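Local structure of NADPH-ferredoxin reductase FprA (Mycobacterium tuberculosis, 1LQT) at residues A[90-95]-A[407-412]; A[268-273]-A[309-314]; A[428-433]-A[439-444]. The protein catalyses electron transfer between NADPH and ferredoxin through a bound FAD, and may supply electrons to P450 systems. One frame throughout, in Å; residues are numbered along the deposited sequence.

Overall arrangement
The three contacts lie well apart: the centres of interactions 1 and 2 are about 51 Å from each other, on opposite sides of the chain's centre. Interaction 1 joins two helices beside the mixed sheet of the FAD-binding region. It is partly buried, with no hydrogen bond between its segments and contact mainly at an indole rim. Only interaction 2 is a surface contact. It lies near the NADP side, where one salt bridge spans from the parallel sheet to the three-stranded antiparallel sheet. Interaction 3 is local in sequence and partly buried, like interaction 1. It holds a loop against the preceding helix and mixes backbone bonds, charge pairs and apolar contacts. No helix or strand is common to two of the contacts.

Interaction 1 of 3, residues A[90-95]-A[407-412]; sequences PGELSE and ADWLAA
The six-membered part of the W409 indole is met at its rim by E92 and L93. L93 CD2 lies near the ring plane at the edge, 3.7 Å from W409 CH2. E92 OE1 is also in plane at the edge, 3.8 Å from W409 CZ2. E92 CB comes in obliquely, with CB 3.6 Å from W409 CZ2. The E92 carboxylate is turned 81° from the indole plane. The cation of R96, in the next turn of helix 90-96, makes a cation-pi contact with W409, and V88 also touches the ring.

The indole reaches across because CG of W409 stands anti to the backbone N (chi1 168°). This bridges backbones that stay far apart: the closest CA atoms, those of L93 and L410, are 10.2 Å from each other. L93 crosses the indole at about a right angle. Its side chain also packs on L39, V100 and Y102 of the neighbouring strands, and on V84, an FAD-binding position by similarity. L410 touches L39 and F79 of the same sheet. The contact therefore joins helices 90-96 and 402-413 beside the mixed sheet of the Rossmann-like FAD region.

No hydrogen bond links the two segments. The polar end of E92 is held from outside them: OE1 forms a salt bridge with R413 and accepts a bond from Q89 N. R413 ends helix 402-413, so this charge pair ties the same two helices. Across the segments themselves the hold is dispersion at the indole rim, while R413 and Q89 N fix the E92 carboxylate beside that rim.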
ATOM      1  N   PRO A  90     -12.657  11.372 -15.445  1.00 11.47           N
ATOM      2  CA  PRO A  90     -11.519  11.359 -16.358  1.00 11.69           C
ATOM      3  C   PRO A  90     -11.751  12.164 -17.641  1.00 11.91           C
ATOM      4  O   PRO A  90     -10.862  12.896 -18.060  1.00 11.77           O
ATOM      5  CB  PRO A  90     -11.283   9.862 -16.610  1.00 11.44           C
ATOM      6  CG  PRO A  90     -11.641   9.275 -15.274  1.00 12.28           C
ATOM      7  CD  PRO A  90     -12.895  10.017 -14.885  1.00 12.14           C
ATOM      8  N   GLY A  91     -12.912  12.003 -18.278  1.00 12.43           N
ATOM      9  CA  GLY A  91     -13.180  12.705 -19.517  1.00 12.72           C
ATOM     10  C   GLY A  91     -13.263  14.193 -19.361  1.00 13.19           C
ATOM     11  O   GLY A  91     -13.145  14.911 -20.353  1.00 16.26           O
ATOM     12  N   GLU A  92     -13.506  14.664 -18.156  1.00 12.11           N
ATOM     13  CA  GLU A  92     -13.517  16.083 -17.857  1.00 12.27           C
ATOM     14  C   GLU A  92     -12.101  16.588 -17.660  1.00 12.17           C
ATOM     15  O   GLU A  92     -11.740  17.682 -18.091  1.00 14.49           O
ATOM     16  CB  GLU A  92     -14.370  16.361 -16.645  1.00 12.26           C
ATOM     17  CG  GLU A  92     -15.827  16.018 -16.855  1.00 12.28           C
ATOM     18  CD  GLU A  92     -16.674  16.047 -15.616  1.00 12.15           C
ATOM     19  OE1 GLU A  92     -16.150  15.856 -14.507  1.00 12.17           O
ATOM     20  OE2 GLU A  92     -17.894  16.272 -15.794  1.00 13.78           O
ATOM     21  N   LEU A  93     -11.287  15.817 -16.937  1.00 11.79           N
ATOM     22  CA  LEU A  93      -9.894  16.196 -16.750  1.00 12.02           C
ATOM     23  C   LEU A  93      -9.165  16.223 -18.068  1.00 12.28           C
ATOM     24  O   LEU A  93      -8.311  17.085 -18.289  1.00 13.42           O
ATOM     25  CB  LEU A  93      -9.185  15.211 -15.800  1.00 11.50           C
ATOM     26  CG  LEU A  93      -9.675  15.290 -14.369  1.00 10.68           C
ATOM     27  CD1 LEU A  93      -9.048  14.155 -13.549  1.00 12.12           C
ATOM     28  CD2 LEU A  93      -9.356  16.624 -13.747  1.00 11.25           C
ATOM     29  N   SER A  94      -9.472  15.285 -18.950  1.00 13.36           N
ATOM     30  CA  SER A  94      -8.762  15.215 -20.216  0.50 14.66           C
ATOM     31  C   SER A  94      -9.076  16.419 -21.125  1.00 14.71           C
ATOM     32  O   SER A  94      -8.274  16.743 -21.964  1.00 17.30           O
ATOM     33  CB  SER A  94      -9.007  13.902 -20.945  0.50 15.26           C
ATOM     34  OG  SER A  94     -10.344  13.845 -21.351  0.50 14.56           O
ATOM     35  N   GLU A  95     -10.194  17.099 -20.888  1.00 15.45           N
ATOM     36  CA  GLU A  95     -10.549  18.321 -21.630  1.00 16.04           C
ATOM     37  C   GLU A  95      -9.850  19.540 -21.033  1.00 15.18           C
ATOM     38  O   GLU A  95      -9.617  20.522 -21.729  1.00 17.27           O
ATOM     39  CB  GLU A  95     -12.051  18.613 -21.557  1.00 17.15           C
ATOM     40  CG  GLU A  95     -12.992  17.604 -22.180  1.00 19.73           C
ATOM     41  CD  GLU A  95     -12.914  17.447 -23.681  1.00 22.11           C
ATOM     42  OE1 GLU A  95     -12.069  18.119 -24.321  1.00 21.60           O
ATOM     43  OE2 GLU A  95     -13.736  16.617 -24.224  1.00 25.19           O
ATOM     44  N   ALA A 407      -9.369  25.691 -11.190  1.00 14.63           N
ATOM     45  CA  ALA A 407      -9.574  25.699  -9.748  1.00 14.44           C
ATOM     46  C   ALA A 407     -11.021  26.025  -9.374  1.00 14.44           C
ATOM     47  O   ALA A 407     -11.561  25.454  -8.429  1.00 14.32           O
ATOM     48  CB  ALA A 407      -8.610  26.667  -9.102  1.00 15.37           C
ATOM     49  N   ASP A 408     -11.649  26.948 -10.106  1.00 15.18           N
ATOM     50  CA  ASP A 408     -13.046  27.270  -9.863  1.00 15.64           C
ATOM     51  C   ASP A 408     -13.961  26.088 -10.150  1.00 15.58           C
ATOM     52  O   ASP A 408     -14.938  25.892  -9.451  1.00 15.74           O
ATOM     53  CB  ASP A 408     -13.498  28.475 -10.702  1.00 16.60           C
ATOM     54  CG  ASP A 408     -12.950  29.793 -10.221  1.00 20.42           C
ATOM     55  OD1 ASP A 408     -12.400  29.873  -9.097  1.00 22.95           O
ATOM     56  OD2 ASP A 408     -13.079  30.819 -10.920  1.00 23.88           O
ATOM     57  N   TRP A 409     -13.643  25.339 -11.200  1.00 14.58           N
ATOM     58  CA  TRP A 409     -14.378  24.153 -11.554  1.00 14.76           C
ATOM     59  C   TRP A 409     -14.224  23.134 -10.425  1.00 13.22           C
ATOM     60  O   TRP A 409     -15.191  22.552 -10.003  1.00 13.03           O
ATOM     61  CB  TRP A 409     -13.873  23.601 -12.877  1.00 14.27           C
ATOM     62  CG  TRP A 409     -14.323  22.246 -13.235  1.00 14.39           C
ATOM     63  CD1 TRP A 409     -15.581  21.845 -13.577  1.00 15.04           C
ATOM     64  CD2 TRP A 409     -13.512  21.109 -13.348  1.00 12.96           C
ATOM     65  NE1 TRP A 409     -15.608  20.504 -13.858  1.00 16.45           N
ATOM     66  CE2 TRP A 409     -14.336  20.026 -13.761  1.00 14.08           C
ATOM     67  CE3 TRP A 409     -12.155  20.875 -13.152  1.00 12.57           C
ATOM     68  CZ2 TRP A 409     -13.847  18.772 -13.968  1.00 14.29           C
ATOM     69  CZ3 TRP A 409     -11.682  19.613 -13.358  1.00 12.53           C
ATOM     70  CH2 TRP A 409     -12.524  18.575 -13.769  1.00 14.26           C
ATOM     71  N   LEU A 410     -13.008  22.923  -9.936  1.00 12.95           N
ATOM     72  CA  LEU A 410     -12.797  21.973  -8.842  1.00 12.33           C
ATOM     73  C   LEU A 410     -13.572  22.382  -7.622  1.00 12.78           C
ATOM     74  O   LEU A 410     -14.184  21.547  -6.967  1.00 12.75           O
ATOM     75  CB  LEU A 410     -11.318  21.852  -8.523  1.00 12.06           C
ATOM     76  CG  LEU A 410     -10.500  21.104  -9.569  1.00 13.05           C
ATOM     77  CD1 LEU A 410      -9.033  21.332  -9.363  1.00 14.23           C
ATOM     78  CD2 LEU A 410     -10.794  19.628  -9.592  1.00 13.71           C
ATOM     79  N   ALA A 411     -13.586  23.684  -7.313  1.00 13.50           N
ATOM     80  CA  ALA A 411     -14.326  24.161  -6.153  1.00 14.08           C
ATOM     81  C   ALA A 411     -15.828  24.032  -6.333  1.00 14.19           C
ATOM     82  O   ALA A 411     -16.533  23.775  -5.347  1.00 14.07           O
ATOM     83  CB  ALA A 411     -13.976  25.592  -5.863  1.00 15.28           C
ATOM     84  N   ALA A 412     -16.320  24.173  -7.571  1.00 13.82           N
ATOM     85  CA  ALA A 412     -17.751  23.969  -7.826  1.00 14.08           C
ATOM     86  C   ALA A 412     -18.122  22.519  -7.581  1.00 13.42           C
ATOM     87  O   ALA A 412     -19.148  22.232  -7.002  1.00 14.11           O
ATOM     88  CB  ALA A 412     -18.086  24.361  -9.262  1.00 14.53           C
TER

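Interaction 2 of 3, residues A[268-273]-A[309-314]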
ATOM      1  N   VAL A 268       4.566 -17.660  14.378  1.00 10.05           N
ATOM      2  CA  VAL A 268       4.888 -18.963  13.806  1.00 10.23           C
ATOM      3  C   VAL A 268       4.849 -18.889  12.287  1.00 10.05           C
ATOM      4  O   VAL A 268       3.890 -18.363  11.719  1.00 11.96           O
ATOM      5  CB  VAL A 268       3.835 -20.012  14.266  1.00 10.67           C
ATOM      6  CG1 VAL A 268       4.127 -21.370  13.671  1.00 12.12           C
ATOM      7  CG2 VAL A 268       3.744 -20.098  15.771  1.00 11.76           C
ATOM      8  N   PHE A 269       5.871 -19.423  11.629  1.00 10.19           N
ATOM      9  CA  PHE A 269       5.894 -19.504  10.167  1.00 10.04           C
ATOM     10  C   PHE A 269       5.617 -20.932   9.727  1.00 10.33           C
ATOM     11  O   PHE A 269       6.321 -21.850  10.097  1.00 11.39           O
ATOM     12  CB  PHE A 269       7.246 -19.081   9.601  1.00 10.77           C
ATOM     13  CG  PHE A 269       7.517 -17.593   9.705  1.00 10.92           C
ATOM     14  CD1 PHE A 269       7.934 -17.038  10.887  1.00 12.27           C
ATOM     15  CD2 PHE A 269       7.344 -16.774   8.623  1.00 11.58           C
ATOM     16  CE1 PHE A 269       8.184 -15.686  10.991  1.00 13.70           C
ATOM     17  CE2 PHE A 269       7.587 -15.426   8.708  1.00 12.59           C
ATOM     18  CZ  PHE A 269       7.996 -14.876   9.890  1.00 13.27           C
ATOM     19  N   ARG A 270       4.591 -21.068   8.886  1.00 10.02           N
ATOM     20  CA  ARG A 270       4.236 -22.333   8.233  1.00 10.45           C
ATOM     21  C   ARG A 270       4.311 -22.113   6.725  1.00  9.67           C
ATOM     22  O   ARG A 270       3.703 -21.192   6.217  1.00 12.45           O
ATOM     23  CB  ARG A 270       2.814 -22.719   8.602  1.00 11.25           C
ATOM     24  CG  ARG A 270       2.655 -23.228  10.018  1.00 13.55           C
ATOM     25  CD  ARG A 270       3.039 -24.667  10.218  1.00 16.19           C
ATOM     26  NE  ARG A 270       2.297 -25.591   9.371  1.00 16.47           N
ATOM     27  CZ  ARG A 270       1.078 -26.090   9.602  1.00 18.90           C
ATOM     28  NH1 ARG A 270       0.387 -25.818  10.691  1.00 20.25           N
ATOM     29  NH2 ARG A 270       0.566 -26.938   8.741  1.00 20.71           N
ATOM     30  N   PHE A 271       5.089 -22.917   6.037  1.00  9.00           N
ATOM     31  CA  PHE A 271       5.212 -22.858   4.604  1.00  8.59           C
ATOM     32  C   PHE A 271       4.487 -24.056   3.991  1.00  8.79           C
ATOM     33  O   PHE A 271       4.001 -24.940   4.675  1.00  8.94           O
ATOM     34  CB  PHE A 271       6.669 -22.809   4.174  1.00  9.00           C
ATOM     35  CG  PHE A 271       7.407 -21.616   4.711  1.00  8.73           C
ATOM     36  CD1 PHE A 271       7.426 -20.416   4.016  1.00  9.94           C
ATOM     37  CD2 PHE A 271       8.052 -21.668   5.921  1.00  9.77           C
ATOM     38  CE1 PHE A 271       8.102 -19.327   4.504  1.00 10.41           C
ATOM     39  CE2 PHE A 271       8.725 -20.576   6.411  1.00 10.20           C
ATOM     40  CZ  PHE A 271       8.756 -19.394   5.698  1.00 10.82           C
ATOM     41  N   LEU A 272       4.377 -24.037   2.662  1.00  8.96           N
ATOM     42  CA  LEU A 272       3.757 -25.104   1.885  1.00  8.83           C
ATOM     43  C   LEU A 272       2.364 -25.451   2.435  1.00  8.87           C
ATOM     44  O   LEU A 272       1.964 -26.609   2.532  1.00  9.25           O
ATOM     45  CB  LEU A 272       4.644 -26.333   1.818  1.00  8.88           C
ATOM     46  CG  LEU A 272       5.954 -26.093   1.106  1.00 10.28           C
ATOM     47  CD1 LEU A 272       6.876 -27.283   1.177  1.00 11.38           C
ATOM     48  CD2 LEU A 272       5.736 -25.711  -0.347  1.00 12.36           C
ATOM     49  N   THR A 273       1.600 -24.400   2.731  1.00  9.15           N
ATOM     50  CA  THR A 273       0.296 -24.535   3.351  1.00  9.12           C
ATOM     51  C   THR A 273      -0.648 -23.510   2.729  1.00  9.28           C
ATOM     52  O   THR A 273      -0.298 -22.346   2.632  1.00  9.11           O
ATOM     53  CB  THR A 273       0.395 -24.329   4.869  1.00  9.20           C
ATOM     54  OG1 THR A 273       1.321 -25.242   5.420  1.00 10.23           O
ATOM     55  CG2 THR A 273      -0.930 -24.571   5.546  1.00 10.12           C
ATOM     56  N   GLU A 309      -4.403 -33.250   1.708  1.00 12.11           N
ATOM     57  CA  GLU A 309      -4.439 -33.382   3.154  1.00 12.48           C
ATOM     58  C   GLU A 309      -5.096 -32.164   3.780  1.00 12.95           C
ATOM     59  O   GLU A 309      -4.899 -31.037   3.319  1.00 13.91           O
ATOM     60  CB  GLU A 309      -3.030 -33.490   3.669  1.00 13.07           C
ATOM     61  CG  GLU A 309      -2.306 -34.738   3.216  1.00 13.46           C
ATOM     62  CD  GLU A 309      -0.814 -34.693   3.493  1.00 14.59           C
ATOM     63  OE1 GLU A 309      -0.368 -33.847   4.308  1.00 16.29           O
ATOM     64  OE2 GLU A 309      -0.070 -35.493   2.859  1.00 17.29           O
ATOM     65  N   ARG A 310      -5.833 -32.403   4.866  1.00 13.21           N
ATOM     66  CA  ARG A 310      -6.567 -31.323   5.557  1.00 13.06           C
ATOM     67  C   ARG A 310      -6.313 -31.366   7.052  1.00 14.59           C
ATOM     68  O   ARG A 310      -6.352 -32.440   7.638  1.00 17.03           O
ATOM     69  CB  ARG A 310      -8.056 -31.419   5.241  1.00 14.23           C
ATOM     70  CG  ARG A 310      -8.352 -31.364   3.750  1.00 14.11           C
ATOM     71  CD  ARG A 310      -8.144 -29.961   3.203  1.00 13.29           C
ATOM     72  NE  ARG A 310      -8.434 -29.877   1.772  1.00 13.51           N
ATOM     73  CZ  ARG A 310      -7.519 -29.868   0.808  1.00 12.40           C
ATOM     74  NH1 ARG A 310      -6.232 -29.965   1.075  1.00 12.20           N
ATOM     75  NH2 ARG A 310      -7.894 -29.733  -0.458  1.00 14.39           N
ATOM     76  N   GLU A 311      -6.093 -30.185   7.625  1.00 13.94           N
ATOM     77  CA  GLU A 311      -5.821 -29.977   9.055  1.00 15.45           C
ATOM     78  C   GLU A 311      -6.733 -28.805   9.452  1.00 14.14           C
ATOM     79  O   GLU A 311      -6.888 -27.877   8.684  1.00 15.91           O
ATOM     80  CB  GLU A 311      -4.329 -29.509   9.181  1.00 18.29           C
ATOM     81  CG  GLU A 311      -3.784 -29.004  10.493  1.00 23.26           C
ATOM     82  CD  GLU A 311      -2.445 -28.283  10.331  1.00 26.21           C
ATOM     83  OE1 GLU A 311      -2.057 -27.527  11.263  1.00 30.37           O
ATOM     84  OE2 GLU A 311      -1.772 -28.442   9.283  1.00 25.72           O
ATOM     85  N   GLU A 312      -7.313 -28.835  10.640  1.00 13.18           N
ATOM     86  CA  GLU A 312      -8.072 -27.688  11.149  1.00 13.20           C
ATOM     87  C   GLU A 312      -7.326 -27.118  12.358  1.00 12.63           C
ATOM     88  O   GLU A 312      -6.765 -27.861  13.176  1.00 14.50           O
ATOM     89  CB  GLU A 312      -9.531 -28.055  11.499  1.00 16.17           C
ATOM     90  CG  GLU A 312     -10.295 -28.659  10.318  1.00 18.60           C
ATOM     91  CD  GLU A 312     -11.810 -28.610  10.433  1.00 19.97           C
ATOM     92  OE1 GLU A 312     -12.317 -28.162  11.473  1.00 24.90           O
ATOM     93  OE2 GLU A 312     -12.484 -28.986   9.429  1.00 23.71           O
ATOM     94  N   LEU A 313      -7.328 -25.795  12.456  1.00 12.48           N
ATOM     95  CA  LEU A 313      -6.667 -25.061  13.526  1.00 13.06           C
ATOM     96  C   LEU A 313      -7.638 -24.018  14.095  1.00 12.04           C
ATOM     97  O   LEU A 313      -8.224 -23.280  13.305  1.00 12.12           O
ATOM     98  CB  LEU A 313      -5.475 -24.333  12.918  1.00 14.86           C
ATOM     99  CG  LEU A 313      -4.534 -23.579  13.827  1.00 16.49           C
ATOM    100  CD1 LEU A 313      -3.808 -24.509  14.766  1.00 18.23           C
ATOM    101  CD2 LEU A 313      -3.508 -22.820  12.968  1.00 18.35           C
ATOM    102  N   PRO A 314      -7.839 -23.922  15.412  1.00 11.01           N
ATOM    103  CA  PRO A 314      -8.685 -22.841  15.932  1.00 10.89           C
ATOM    104  C   PRO A 314      -8.072 -21.484  15.656  1.00 10.46           C
ATOM    105  O   PRO A 314      -6.869 -21.329  15.787  1.00 10.95           O
ATOM    106  CB  PRO A 314      -8.735 -23.106  17.435  1.00 11.74           C
ATOM    107  CG  PRO A 314      -8.254 -24.531  17.574  1.00 13.43           C
ATOM    108  CD  PRO A 314      -7.301 -24.790  16.470  1.00 11.87           C
TER
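One salt bridge carries the contact between R270 and E311. The guanidinium meets the carboxylate end-on with two nitrogens, each taking a different oxygen. R270 NH2 gives a hydrogen bond to E311 OE2 at 2.8 Å. R270 NH1 gives the second, to E311 OE1 at 3.0 Å. Both are nearly straight, the first with an N-H...O angle of 165°. Each oxygen uses its syn lone pair, and both lie near the guanidinium plane. The two flat groups are nearly coplanar, 4° apart. This is the bidentate arginine-carboxylate pair.

The side chains come from opposite directions. E311 extends from its strand with CG anti to the backbone N (chi1 171°). R270 bends at chi2 and chi3, which brings its guanidinium edge round to the carboxylate. R270 NE has a further, long and weak ion pair with E229.

Each segment also has a side-chain bond of its own. T273 OG1 donates to F271 O at 2.8 Å, from above the carbonyl plane. R310 NH1 donates to E309 O at 2.8 Å.

Backbone pairing places R270 in the parallel sheet, where it bonds with I196 and G198 beside it. E311 belongs to strand 302-314, at the edge of the antiparallel sheet. After R270 the chain turns at F271 and L272 and enters strand 273-279 at the far edge of that same sheet. The contact thus joins the two sheets of the NADP-side region. The R270 side chain is about 11 Å from the bound 4-oxo NADP derivative.

The paired bonds should fix the rotation of both groups and hold guanidinium and carboxylate in one plane, edge to edge. The opposite charges probably stabilise both ionised forms.

Interaction 3 of 3, residues A[428-433]-A[439-444]; sequences AFERAA and RPRVKL
E430 and R441 meet within a helix-loop-helix. Segment 439-444 lies in the loop between helices 420-434 and 447-454, and it runs back along the first of them.

Hydrogen bonds set the approach. V442 N donates to E430 O at 3.0 Å. L444 N reaches E430 OE2 at 2.9 Å, on the anti side and 33° out of the carboxylate plane. E430 therefore binds the loop backbone through both its carbonyl and its carboxylate. Along its extended side chain, CB and CG touch V442 O, and OE2 touches K443 CA.

Charge pairs come next. R441 NH1 bonds to E430 OE1 at 2.9 Å with an angle of 150°. E430 OE1 accepts with its anti lone pair. The guanidinium and carboxylate planes are 75° apart. R50 also forms a salt bridge with E430 OE1, so this largely buried carboxylate is held from several sides. D427 pairs with R441 NH1 and with R431 NH2. Its charge probably eases the closeness of the two arginines, whose R431 NE and R441 NH2 are 4.2 Å apart.

Apolar contacts flank the polar centre. A433 CB lies 3.9 Å from V442 CB. F429 and L444 cross at about a right angle, with F429 CE2 3.8 Å from L444 CD2. I453 of helix 447-454 touches both, which places this side of the contact between two helices.

R431 lays its aliphatic part over R441: its CG sits 3.7 Å above one face of the R441 guanidinium, offset toward the rim.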
ATOM      1  N   ALA A 428      -0.083  20.011  10.997  1.00  9.14           N
ATOM      2  CA  ALA A 428       0.350  20.627  12.228  1.00  9.09           C
ATOM      3  C   ALA A 428      -0.479  20.155  13.410  1.00  8.74           C
ATOM      4  O   ALA A 428       0.063  19.928  14.495  1.00  9.21           O
ATOM      5  CB  ALA A 428       0.278  22.132  12.083  1.00  9.33           C
ATOM      6  N   PHE A 429      -1.778  20.045  13.217  1.00  8.95           N
ATOM      7  CA  PHE A 429      -2.654  19.569  14.278  1.00  8.71           C
ATOM      8  C   PHE A 429      -2.248  18.177  14.730  1.00  8.77           C
ATOM      9  O   PHE A 429      -2.139  17.907  15.922  1.00  8.69           O
ATOM     10  CB  PHE A 429      -4.086  19.589  13.744  1.00  8.74           C
ATOM     11  CG  PHE A 429      -5.149  19.291  14.763  1.00  8.92           C
ATOM     12  CD1 PHE A 429      -5.897  20.314  15.338  1.00  9.47           C
ATOM     13  CD2 PHE A 429      -5.443  17.982  15.133  1.00  9.62           C
ATOM     14  CE1 PHE A 429      -6.899  20.044  16.226  1.00 10.05           C
ATOM     15  CE2 PHE A 429      -6.420  17.722  16.034  1.00 10.65           C
ATOM     16  CZ  PHE A 429      -7.148  18.756  16.584  1.00 10.39           C
ATOM     17  N   GLU A 430      -2.044  17.277  13.783  1.00  8.57           N
ATOM     18  CA  GLU A 430      -1.718  15.905  14.099  1.00  8.81           C
ATOM     19  C   GLU A 430      -0.379  15.802  14.801  1.00  8.54           C
ATOM     20  O   GLU A 430      -0.235  15.098  15.783  1.00  8.76           O
ATOM     21  CB  GLU A 430      -1.740  15.062  12.830  1.00  8.55           C
ATOM     22  CG  GLU A 430      -3.108  14.898  12.194  1.00  8.29           C
ATOM     23  CD  GLU A 430      -3.085  13.953  11.010  1.00  8.43           C
ATOM     24  OE1 GLU A 430      -2.003  13.809  10.389  1.00  9.90           O
ATOM     25  OE2 GLU A 430      -4.128  13.342  10.708  1.00  8.33           O
ATOM     26  N   ARG A 431       0.615  16.515  14.299  1.00  8.84           N
ATOM     27  CA  ARG A 431       1.930  16.468  14.915  1.00  8.71           C
ATOM     28  C   ARG A 431       1.909  17.021  16.332  1.00  9.09           C
ATOM     29  O   ARG A 431       2.497  16.459  17.233  1.00  9.32           O
ATOM     30  CB  ARG A 431       2.991  17.149  14.054  1.00  9.52           C
ATOM     31  CG  ARG A 431       3.395  16.359  12.832  1.00  9.91           C
ATOM     32  CD  ARG A 431       4.515  16.976  12.015  1.00 10.49           C
ATOM     33  NE  ARG A 431       4.023  18.075  11.205  1.00 11.06           N
ATOM     34  CZ  ARG A 431       4.114  19.365  11.506  1.00 11.17           C
ATOM     35  NH1 ARG A 431       4.718  19.795  12.609  1.00 13.06           N
ATOM     36  NH2 ARG A 431       3.574  20.226  10.682  1.00 11.65           N
ATOM     37  N   ALA A 432       1.215  18.141  16.528  1.00  9.36           N
ATOM     38  CA  ALA A 432       1.139  18.738  17.864  1.00 10.02           C
ATOM     39  C   ALA A 432       0.369  17.847  18.822  1.00 10.40           C
ATOM     40  O   ALA A 432       0.597  17.895  20.021  1.00 11.97           O
ATOM     41  CB  ALA A 432       0.513  20.121  17.796  1.00 10.19           C
ATOM     42  N   ALA A 433      -0.546  17.031  18.316  1.00  9.71           N
ATOM     43  CA  ALA A 433      -1.264  16.093  19.144  1.00 10.51           C
ATOM     44  C   ALA A 433      -0.357  14.974  19.633  1.00 10.62           C
ATOM     45  O   ALA A 433      -0.524  14.477  20.722  1.00 12.74           O
ATOM     46  CB  ALA A 433      -2.445  15.526  18.389  1.00 10.57           C
ATOM     47  N   ARG A 439       4.914  10.679  20.438  1.00 10.99           N
ATOM     48  CA  ARG A 439       4.511  10.115  19.164  1.00 10.72           C
ATOM     49  C   ARG A 439       4.779  11.100  18.042  1.00 10.12           C
ATOM     50  O   ARG A 439       4.690  12.311  18.271  1.00 10.89           O
ATOM     51  CB  ARG A 439       3.016   9.788  19.195  1.00 11.16           C
ATOM     52  CG  ARG A 439       2.619   8.896  20.365  1.00 11.03           C
ATOM     53  CD  ARG A 439       1.150   8.816  20.618  1.00 11.80           C
ATOM     54  NE  ARG A 439       0.452   8.039  19.605  1.00 11.05           N
ATOM     55  CZ  ARG A 439      -0.853   7.781  19.631  1.00 11.42           C
ATOM     56  NH1 ARG A 439      -1.645   8.260  20.579  1.00 12.24           N
ATOM     57  NH2 ARG A 439      -1.413   7.077  18.661  1.00 12.63           N
ATOM     58  N   PRO A 440       5.046  10.643  16.819  1.00  9.92           N
ATOM     59  CA  PRO A 440       5.252  11.610  15.739  1.00 10.00           C
ATOM     60  C   PRO A 440       4.005  12.445  15.448  1.00  9.33           C
ATOM     61  O   PRO A 440       4.109  13.609  15.095  1.00  9.82           O
ATOM     62  CB  PRO A 440       5.654  10.726  14.543  1.00 10.43           C
ATOM     63  CG  PRO A 440       6.204   9.489  15.172  1.00 12.04           C
ATOM     64  CD  PRO A 440       5.420   9.274  16.399  1.00 10.33           C
ATOM     65  N   ARG A 441       2.857  11.801  15.573  1.00  9.31           N
ATOM     66  CA  ARG A 441       1.590  12.468  15.362  1.00  9.10           C
ATOM     67  C   ARG A 441       0.490  11.575  15.918  1.00  8.96           C
ATOM     68  O   ARG A 441       0.708  10.384  16.156  1.00  9.34           O
ATOM     69  CB  ARG A 441       1.319  12.760  13.883  1.00  9.09           C
ATOM     70  CG  ARG A 441       1.093  11.533  13.046  1.00  9.87           C
ATOM     71  CD  ARG A 441       0.813  11.837  11.571  1.00 11.00           C
ATOM     72  NE  ARG A 441       1.921  12.532  10.928  1.00 10.71           N
ATOM     73  CZ  ARG A 441       1.884  13.743  10.327  1.00 11.46           C
ATOM     74  NH1 ARG A 441       0.771  14.477  10.213  1.00 11.31           N
ATOM     75  NH2 ARG A 441       3.000  14.226   9.818  1.00 13.03           N
ATOM     76  N   VAL A 442      -0.688  12.169  16.099  1.00  9.01           N
ATOM     77  CA  VAL A 442      -1.922  11.404  16.314  1.00  9.06           C
ATOM     78  C   VAL A 442      -2.811  11.793  15.177  1.00  9.29           C
ATOM     79  O   VAL A 442      -3.148  12.954  15.018  1.00  9.22           O
ATOM     80  CB  VAL A 442      -2.594  11.676  17.677  1.00 10.14           C
ATOM     81  CG1 VAL A 442      -3.840  10.855  17.804  1.00 10.97           C
ATOM     82  CG2 VAL A 442      -1.651  11.426  18.812  1.00 12.49           C
ATOM     83  N   LYS A 443      -3.168  10.823  14.355  1.00  9.07           N
ATOM     84  CA  LYS A 443      -3.925  11.077  13.158  1.00  8.74           C
ATOM     85  C   LYS A 443      -5.397  11.266  13.409  1.00  9.01           C
ATOM     86  O   LYS A 443      -6.001  10.620  14.244  1.00  9.82           O
ATOM     87  CB  LYS A 443      -3.735   9.930  12.174  1.00  8.92           C
ATOM     88  CG  LYS A 443      -2.352   9.837  11.594  1.00  9.53           C
ATOM     89  CD  LYS A 443      -2.228   8.631  10.693  1.00 10.37           C
ATOM     90  CE  LYS A 443      -0.868   8.526  10.095  1.00 10.49           C
ATOM     91  NZ  LYS A 443      -0.728   7.230   9.310  1.00 10.30           N
ATOM     92  N   LEU A 444      -5.973  12.159  12.603  1.00  9.22           N
ATOM     93  CA  LEU A 444      -7.412  12.332  12.517  1.00  9.17           C
ATOM     94  C   LEU A 444      -7.904  11.189  11.602  1.00  9.58           C
ATOM     95  O   LEU A 444      -7.505  11.084  10.441  1.00  9.77           O
ATOM     96  CB  LEU A 444      -7.706  13.706  11.931  1.00  9.21           C
ATOM     97  CG  LEU A 444      -7.273  14.866  12.830  1.00  9.76           C
ATOM     98  CD1 LEU A 444      -7.195  16.133  12.034  1.00 11.58           C
ATOM     99  CD2 LEU A 444      -8.244  15.031  13.988  1.00 12.01           C
TER